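Local coordinates for protein Epf (Streptococcus pyogenes, PDB 4ES8) that acts as a cell-surface adhesin, binding to cells through an N-terminal domain that contains a carbohydrate-binding module, at residues F28-R42 against S76-R88. Sequence-based numbering, arbitrary orientation.
Sequences FKGTWEVSADGSSGR and SYIKIDKQSIAAR. With ACT (acetate ion), chain E; ACT (acetate ion), chain D.
The indole of Trp32 stands between two isoleucines of strand 76-80. CG2 of Ile80 lies 3.5 Å from the centroid of the Trp32 five-membered ring, 14° off the normal, while CD1 of Ile78 sits over the opposite face, 3.8 Å from the centroid of the Trp32 six-membered ring; both are CH-pi contacts. In Ile78, CG1 lies between the backbone N and the carbonyl carbon (chi1 59°), a rotation that brings CD1 over the indole and against Arg42 CD, which shares that face. Arg42 NH2 in turn donates to Trp32 O (3.1 Å), tying the loop back to strand 41-46; NH1 and NH2 each donate to one oxygen of an acetate probably from the crystallisation liquor. Ile85 CD1 also touches Trp32 CH2, at 3.6 Å. Phe28, its CG anti to the backbone N (chi1 179°), puts CE1 3.7 Å from Ile80 CD1 and turns its edge to the carbonyl oxygens of Lys82 and Ser84 around the hairpin turn. Waters supply the polar links: one accepts from Trp32 NE1 and Ile80 N, another donates to Phe28 O and Lys82 O. No direct hydrogen bond crosses; the Trp32, Phe28 and isoleucine contacts join loop to hairpin, with water satisfying the indole N-H.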
ATOM      1  N   PHE A  28       9.093   8.252  -4.631  1.00  8.77           N
ATOM      2  CA  PHE A  28       9.396   8.595  -6.015  1.00  8.55           C
ATOM      3  C   PHE A  28      10.190   9.901  -6.054  1.00 10.98           C
ATOM      4  O   PHE A  28       9.589  10.977  -5.926  1.00  9.99           O
ATOM      5  CB  PHE A  28       8.090   8.701  -6.844  1.00  8.92           C
ATOM      6  CG  PHE A  28       8.308   9.079  -8.290  1.00  8.31           C
ATOM      7  CD1 PHE A  28       8.643   8.118  -9.237  1.00 10.62           C
ATOM      8  CD2 PHE A  28       8.143  10.394  -8.715  1.00 10.00           C
ATOM      9  CE1 PHE A  28       8.834   8.471 -10.588  1.00 11.05           C
ATOM     10  CE2 PHE A  28       8.331  10.740 -10.058  1.00 12.38           C
ATOM     11  CZ  PHE A  28       8.678   9.777 -10.988  1.00 10.54           C
ATOM     12  N   LYS A  29      11.533   9.805  -6.193  1.00  8.83           N
ATOM     13  CA  LYS A  29      12.361  11.020  -6.222  1.00  9.11           C
ATOM     14  C   LYS A  29      12.714  11.470  -7.651  1.00 12.19           C
ATOM     15  O   LYS A  29      13.438  12.451  -7.822  1.00 14.42           O
ATOM     16  CB  LYS A  29      13.623  10.842  -5.379  1.00 10.92           C
ATOM     17  CG  LYS A  29      13.338  10.851  -3.873  1.00 14.71           C
ATOM     18  CD  LYS A  29      13.517  12.224  -3.268  1.00 29.60           C
ATOM     19  CE  LYS A  29      13.283  12.183  -1.779  1.00 29.23           C
ATOM     20  NZ  LYS A  29      14.447  11.618  -1.045  1.00 28.84           N
ATOM     21  N   GLY A  30      12.209  10.767  -8.671  1.00  7.56           N
ATOM     22  CA  GLY A  30      12.414  11.145 -10.060  1.00  7.54           C
ATOM     23  C   GLY A  30      13.825  10.911 -10.549  1.00  9.98           C
ATOM     24  O   GLY A  30      14.434  11.791 -11.173  1.00 11.31           O
ATOM     25  N   THR A  31      14.344   9.697 -10.307  1.00  7.68           N
ATOM     26  CA  THR A  31      15.697   9.394 -10.756  1.00  8.41           C
ATOM     27  C   THR A  31      15.859   7.930 -11.138  1.00 10.49           C
ATOM     28  O   THR A  31      15.258   7.024 -10.509  1.00  8.94           O
ATOM     29  CB  THR A  31      16.753   9.787  -9.650  1.00  9.88           C
ATOM     30  OG1 THR A  31      18.068   9.517 -10.151  1.00 11.56           O
ATOM     31  CG2 THR A  31      16.553   9.040  -8.316  1.00 11.09           C
ATOM     32  N   TRP A  32      16.756   7.708 -12.119  1.00  8.92           N
ATOM     33  CA  TRP A  32      17.184   6.372 -12.536  1.00  8.19           C
ATOM     34  C   TRP A  32      18.422   5.869 -11.744  1.00 12.00           C
ATOM     35  O   TRP A  32      18.763   4.689 -11.859  1.00  9.46           O
ATOM     36  CB  TRP A  32      17.519   6.308 -14.034  1.00  7.84           C
ATOM     37  CG  TRP A  32      16.420   6.729 -14.948  1.00  7.84           C
ATOM     38  CD1 TRP A  32      16.511   7.655 -15.946  1.00 10.56           C
ATOM     39  CD2 TRP A  32      15.111   6.144 -15.054  1.00  6.73           C
ATOM     40  NE1 TRP A  32      15.331   7.710 -16.655  1.00  8.74           N
ATOM     41  CE2 TRP A  32      14.445   6.803 -16.117  1.00  8.85           C
ATOM     42  CE3 TRP A  32      14.420   5.140 -14.334  1.00  7.45           C
ATOM     43  CZ2 TRP A  32      13.134   6.477 -16.500  1.00  7.66           C
ATOM     44  CZ3 TRP A  32      13.101   4.859 -14.684  1.00  7.85           C
ATOM     45  CH2 TRP A  32      12.466   5.532 -15.744  1.00  8.22           C
ATOM     46  N   GLU A  33      19.123   6.776 -11.031  1.00 10.83           N
ATOM     47  CA  GLU A  33      20.329   6.423 -10.267  1.00 10.19           C
ATOM     48  C   GLU A  33      19.969   5.276  -9.324  1.00 12.66           C
ATOM     49  O   GLU A  33      19.192   5.448  -8.392  1.00 10.79           O
ATOM     50  CB  GLU A  33      20.864   7.656  -9.529  1.00 10.90           C
ATOM     51  CG  GLU A  33      22.244   7.364  -8.952  1.00 14.65           C
ATOM     52  CD  GLU A  33      22.854   8.501  -8.160  1.00 25.83           C
ATOM     53  OE1 GLU A  33      22.139   9.476  -7.838  1.00 21.62           O
ATOM     54  OE2 GLU A  33      24.073   8.424  -7.895  1.00 23.18           O
ATOM     55  N   VAL A  34      20.481   4.095  -9.627  1.00 11.17           N
ATOM     56  CA  VAL A  34      20.050   2.844  -9.008  1.00 11.41           C
ATOM     57  C   VAL A  34      20.118   2.891  -7.464  1.00 15.16           C
ATOM     58  O   VAL A  34      19.136   2.527  -6.824  1.00 14.92           O
ATOM     59  CB  VAL A  34      20.843   1.659  -9.622  1.00 16.33           C
ATOM     60  CG1 VAL A  34      20.569   0.348  -8.912  1.00 17.18           C
ATOM     61  CG2 VAL A  34      20.546   1.524 -11.112  1.00 16.04           C
ATOM     62  N   SER A  35      21.238   3.376  -6.891  1.00 12.41           N
ATOM     63  CA  SER A  35      21.487   3.451  -5.443  0.50 12.49           C
ATOM     64  C   SER A  35      20.760   4.600  -4.759  1.00 17.12           C
ATOM     65  O   SER A  35      20.694   4.641  -3.521  1.00 16.79           O
ATOM     66  CB  SER A  35      22.984   3.615  -5.182  0.50 13.17           C
ATOM     67  OG  SER A  35      23.440   4.914  -5.534  0.50 12.94           O
ATOM     68  N   ALA A  36      20.268   5.568  -5.539  1.00 14.62           N
ATOM     69  CA  ALA A  36      19.644   6.749  -4.960  1.00 15.11           C
ATOM     70  C   ALA A  36      18.331   6.426  -4.268  1.00 17.25           C
ATOM     71  O   ALA A  36      17.530   5.619  -4.765  1.00 15.13           O
ATOM     72  CB  ALA A  36      19.409   7.800  -6.035  1.00 15.99           C
ATOM     73  N   ASP A  37      18.102   7.075  -3.120  1.00 16.29           N
ATOM     74  CA  ASP A  37      16.850   6.852  -2.412  0.50 15.04           C
ATOM     75  C   ASP A  37      15.714   7.366  -3.306  1.00 15.67           C
ATOM     76  O   ASP A  37      15.844   8.384  -3.997  1.00 15.29           O
ATOM     77  CB  ASP A  37      16.868   7.515  -1.021  0.50 16.78           C
ATOM     78  CG  ASP A  37      15.549   7.506  -0.270  0.50 20.30           C
ATOM     79  OD1 ASP A  37      14.971   6.392  -0.068  0.50 17.72           O
ATOM     80  OD2 ASP A  37      15.090   8.596   0.118  0.50 27.29           O
ATOM     81  N   GLY A  38      14.657   6.578  -3.365  1.00 13.54           N
ATOM     82  CA  GLY A  38      13.513   6.939  -4.195  1.00 12.19           C
ATOM     83  C   GLY A  38      13.723   6.738  -5.685  1.00 12.79           C
ATOM     84  O   GLY A  38      12.923   7.254  -6.476  1.00 11.89           O
ATOM     85  N   SER A  39      14.783   6.007  -6.098  1.00  9.47           N
ATOM     86  CA  SER A  39      14.931   5.719  -7.534  1.00  8.33           C
ATOM     87  C   SER A  39      13.816   4.762  -7.994  1.00  9.81           C
ATOM     88  O   SER A  39      13.207   4.076  -7.161  1.00  8.38           O
ATOM     89  CB  SER A  39      16.295   5.096  -7.848  1.00  8.06           C
ATOM     90  OG  SER A  39      16.436   3.878  -7.128  1.00 12.56           O
ATOM     91  N   SER A  40      13.546   4.752  -9.315  1.00  7.87           N
ATOM     92  CA  SER A  40      12.500   3.886  -9.841  1.00  6.50           C
ATOM     93  C   SER A  40      13.102   2.787 -10.702  1.00  7.20           C
ATOM     94  O   SER A  40      14.154   3.000 -11.309  1.00  7.43           O
ATOM     95  CB  SER A  40      11.493   4.695 -10.660  1.00  8.22           C
ATOM     96  OG  SER A  40      10.852   5.658  -9.843  1.00  8.95           O
ATOM     97  N   GLY A  41      12.432   1.627 -10.736  1.00  6.63           N
ATOM     98  CA  GLY A  41      12.849   0.500 -11.564  1.00  6.08           C
ATOM     99  C   GLY A  41      12.423   0.696 -13.006  1.00  8.82           C
ATOM    100  O   GLY A  41      11.435   1.387 -13.304  1.00  7.79           O
ATOM    101  N   ARG A  42      13.147   0.048 -13.909  1.00  6.62           N
ATOM    102  CA  ARG A  42      12.942   0.176 -15.342  1.00  5.30           C
ATOM    103  C   ARG A  42      13.251  -1.200 -15.931  1.00  8.63           C
ATOM    104  O   ARG A  42      14.299  -1.778 -15.641  1.00  7.10           O
ATOM    105  CB  ARG A  42      13.851   1.290 -15.915  1.00  4.56           C
ATOM    106  CG  ARG A  42      15.263   1.265 -15.306  1.00  7.36           C
ATOM    107  CD  ARG A  42      16.100   2.413 -15.845  1.00  6.86           C
ATOM    108  NE  ARG A  42      17.180   2.723 -14.913  1.00  7.73           N
ATOM    109  CZ  ARG A  42      18.462   2.441 -15.132  1.00 10.83           C
ATOM    110  NH1 ARG A  42      18.828   1.771 -16.229  1.00  8.74           N
ATOM    111  NH2 ARG A  42      19.382   2.768 -14.230  1.00  8.89           N
ATOM    112  N   SER A  76      13.806   1.225 -27.152  1.00  8.91           N
ATOM    113  CA  SER A  76      12.985   2.051 -26.290  1.00  7.84           C
ATOM    114  C   SER A  76      13.861   3.099 -25.636  1.00 11.40           C
ATOM    115  O   SER A  76      15.078   2.893 -25.474  1.00 11.10           O
ATOM    116  CB  SER A  76      12.263   1.203 -25.236  1.00  9.25           C
ATOM    117  OG  SER A  76      13.167   0.306 -24.593  1.00  9.89           O
ATOM    118  N   TYR A  77      13.265   4.255 -25.334  1.00  6.83           N
ATOM    119  CA  TYR A  77      13.872   5.303 -24.534  1.00  6.43           C
ATOM    120  C   TYR A  77      12.974   5.505 -23.349  1.00  9.98           C
ATOM    121  O   TYR A  77      11.765   5.265 -23.451  1.00  9.24           O
ATOM    122  CB  TYR A  77      14.009   6.632 -25.330  1.00  7.17           C
ATOM    123  CG  TYR A  77      15.112   6.632 -26.368  1.00  8.38           C
ATOM    124  CD1 TYR A  77      15.062   5.781 -27.475  1.00 10.61           C
ATOM    125  CD2 TYR A  77      16.172   7.529 -26.282  1.00  9.76           C
ATOM    126  CE1 TYR A  77      16.081   5.784 -28.437  1.00 10.07           C
ATOM    127  CE2 TYR A  77      17.182   7.555 -27.247  1.00  9.95           C
ATOM    128  CZ  TYR A  77      17.131   6.682 -28.318  1.00 12.68           C
ATOM    129  OH  TYR A  77      18.155   6.696 -29.250  1.00 15.00           O
ATOM    130  N   ILE A  78      13.533   5.976 -22.239  1.00  7.60           N
ATOM    131  CA  ILE A  78      12.763   6.207 -21.011  1.00  6.57           C
ATOM    132  C   ILE A  78      13.095   7.588 -20.460  1.00 10.03           C
ATOM    133  O   ILE A  78      14.201   8.099 -20.692  1.00  9.98           O
ATOM    134  CB  ILE A  78      13.039   5.088 -19.989  1.00  8.33           C
ATOM    135  CG1 ILE A  78      14.545   5.009 -19.612  1.00  9.04           C
ATOM    136  CG2 ILE A  78      12.476   3.734 -20.533  1.00  8.25           C
ATOM    137  CD1 ILE A  78      14.840   3.921 -18.531  1.00  7.84           C
ATOM    138  N   LYS A  79      12.157   8.187 -19.714  1.00  6.97           N
ATOM    139  CA  LYS A  79      12.375   9.548 -19.198  1.00  6.53           C
ATOM    140  C   LYS A  79      11.695   9.706 -17.868  1.00  9.31           C
ATOM    141  O   LYS A  79      10.537   9.285 -17.701  1.00  8.62           O
ATOM    142  CB  LYS A  79      11.846  10.603 -20.193  1.00  9.00           C
ATOM    143  CG  LYS A  79      12.041  12.060 -19.768  1.00  9.83           C
ATOM    144  CD  LYS A  79      11.622  13.063 -20.891  1.00 11.50           C
ATOM    145  CE  LYS A  79      10.152  13.009 -21.281  1.00 13.91           C
ATOM    146  NZ  LYS A  79       9.242  13.454 -20.184  1.00 13.59           N
ATOM    147  N   ILE A  80      12.420  10.294 -16.912  1.00  6.94           N
ATOM    148  CA  ILE A  80      11.862  10.506 -15.587  1.00  6.36           C
ATOM    149  C   ILE A  80      12.171  11.913 -15.121  1.00 10.89           C
ATOM    150  O   ILE A  80      13.203  12.520 -15.508  1.00  9.87           O
ATOM    151  CB  ILE A  80      12.433   9.444 -14.596  1.00  9.09           C
ATOM    152  CG1 ILE A  80      11.575   9.291 -13.334  1.00  8.28           C
ATOM    153  CG2 ILE A  80      13.925   9.713 -14.250  1.00  9.83           C
ATOM    154  CD1 ILE A  80      11.985   8.020 -12.489  1.00  8.80           C
ATOM    155  N   ASP A  81      11.255  12.450 -14.337  1.00  7.80           N
ATOM    156  CA  ASP A  81      11.495  13.730 -13.689  1.00  8.01           C
ATOM    157  C   ASP A  81      10.744  13.724 -12.359  1.00 11.46           C
ATOM    158  O   ASP A  81      10.206  12.683 -11.940  1.00 11.85           O
ATOM    159  CB  ASP A  81      11.167  14.921 -14.598  1.00  9.37           C
ATOM    160  CG  ASP A  81       9.731  15.040 -15.013  1.00 11.81           C
ATOM    161  OD1 ASP A  81       8.848  14.552 -14.258  1.00 11.29           O
ATOM    162  OD2 ASP A  81       9.474  15.644 -16.071  1.00 17.57           O
ATOM    163  N   LYS A  82      10.709  14.875 -11.670  1.00 10.21           N
ATOM    164  CA  LYS A  82      10.150  14.966 -10.335  1.00 11.20           C
ATOM    165  C   LYS A  82       8.700  14.485 -10.232  1.00 11.81           C
ATOM    166  O   LYS A  82       8.294  14.057  -9.160  1.00 12.12           O
ATOM    167  CB  LYS A  82      10.250  16.433  -9.841  1.00 16.69           C
ATOM    168  CG  LYS A  82      10.034  16.623  -8.347  1.00 39.80           C
ATOM    169  CD  LYS A  82       9.911  18.106  -7.977  1.00 50.33           C
ATOM    170  CE  LYS A  82       9.442  18.311  -6.554  1.00 64.34           C
ATOM    171  NZ  LYS A  82      10.434  17.830  -5.556  1.00 72.10           N
ATOM    172  N   GLN A  83       7.923  14.574 -11.329  1.00  9.89           N
ATOM    173  CA  GLN A  83       6.515  14.218 -11.265  1.00 10.28           C
ATOM    174  C   GLN A  83       6.103  13.122 -12.210  1.00 11.60           C
ATOM    175  O   GLN A  83       4.988  12.629 -12.045  1.00 11.95           O
ATOM    176  CB  GLN A  83       5.637  15.451 -11.601  1.00 13.53           C
ATOM    177  CG  GLN A  83       5.787  16.594 -10.598  1.00 33.66           C
ATOM    178  CD  GLN A  83       4.730  17.652 -10.786  1.00 62.81           C
ATOM    179  OE1 GLN A  83       4.848  18.534 -11.643  1.00 60.28           O
ATOM    180  NE2 GLN A  83       3.679  17.592  -9.976  1.00 56.96           N
ATOM    181  N   SER A  84       6.931  12.751 -13.198  1.00  6.88           N
ATOM    182  CA  SER A  84       6.452  11.835 -14.236  1.00  7.29           C
ATOM    183  C   SER A  84       7.449  10.788 -14.649  1.00  8.99           C
ATOM    184  O   SER A  84       8.658  10.908 -14.381  1.00  9.32           O
ATOM    185  CB  SER A  84       6.083  12.638 -15.487  1.00  9.40           C
ATOM    186  OG  SER A  84       7.225  13.221 -16.100  1.00 10.64           O
ATOM    187  N   ILE A  85       6.949   9.757 -15.336  1.00  5.90           N
ATOM    188  CA  ILE A  85       7.788   8.674 -15.827  1.00  5.96           C
ATOM    189  C   ILE A  85       7.190   8.238 -17.161  1.00  8.32           C
ATOM    190  O   ILE A  85       5.960   8.181 -17.294  1.00  6.47           O
ATOM    191  CB  ILE A  85       7.896   7.554 -14.763  1.00  8.26           C
ATOM    192  CG1 ILE A  85       9.004   6.572 -15.102  1.00  8.14           C
ATOM    193  CG2 ILE A  85       6.539   6.841 -14.473  1.00  8.35           C
ATOM    194  CD1 ILE A  85       9.372   5.715 -13.898  1.00  8.13           C
ATOM    195  N   ALA A  86       8.041   8.067 -18.178  1.00  6.69           N
ATOM    196  CA  ALA A  86       7.539   7.825 -19.524  1.00  6.45           C
ATOM    197  C   ALA A  86       8.410   6.888 -20.328  1.00  8.57           C
ATOM    198  O   ALA A  86       9.623   6.800 -20.086  1.00  7.15           O
ATOM    199  CB  ALA A  86       7.453   9.165 -20.266  1.00  7.86           C
ATOM    200  N   ALA A  87       7.771   6.216 -21.311  1.00  6.82           N
ATOM    201  CA  ALA A  87       8.459   5.341 -22.261  1.00  6.44           C
ATOM    202  C   ALA A  87       8.192   5.802 -23.673  1.00 10.09           C
ATOM    203  O   ALA A  87       7.104   6.329 -23.964  1.00  8.35           O
ATOM    204  CB  ALA A  87       7.989   3.900 -22.100  1.00  7.54           C
ATOM    205  N   ARG A  88       9.178   5.591 -24.546  1.00  6.47           N
ATOM    206  CA  ARG A  88       9.098   5.904 -25.970  1.00  6.56           C
ATOM    207  C   ARG A  88       9.507   4.665 -26.722  1.00 10.94           C
ATOM    208  O   ARG A  88      10.577   4.108 -26.439  1.00 10.08           O
ATOM    209  CB  ARG A  88      10.001   7.089 -26.342  1.00  9.34           C
ATOM    210  CG  ARG A  88      10.205   7.235 -27.856  1.00 10.36           C
ATOM    211  CD  ARG A  88      10.890   8.543 -28.219  1.00  9.64           C
ATOM    212  NE  ARG A  88      10.020   9.671 -27.934  1.00 10.12           N
ATOM    213  CZ  ARG A  88      10.423  10.936 -27.936  1.00 15.03           C
ATOM    214  NH1 ARG A  88      11.669  11.246 -28.294  1.00 13.75           N
ATOM    215  NH2 ARG A  88       9.577  11.906 -27.625  1.00 11.24           N
TER
HETATM  216  C   ACT E 503      15.099  10.099 -29.185  1.00 26.59           C
HETATM  217  O   ACT E 503      16.117   9.789 -29.841  1.00 27.59           O
HETATM  218  OXT ACT E 503      13.952   9.797 -29.593  1.00 23.21           O
HETATM  219  CH3 ACT E 503      15.298  10.981 -27.962  1.00 26.30           C
HETATM  220  C   ACT D 502      22.313   1.304 -15.742  1.00 12.95           C
HETATM  221  O   ACT D 502      22.016   1.654 -14.580  1.00 10.81           O
HETATM  222  OXT ACT D 502      21.523   1.054 -16.669  1.00 10.21           O
HETATM  223  CH3 ACT D 502      23.791   1.180 -16.148  1.00 13.39           C
HETATM  224  O   HOH W   1       9.637  13.570  -6.851  1.00 21.17           O
HETATM  225  O   HOH W   2      15.207  10.449 -17.710  1.00 10.33           O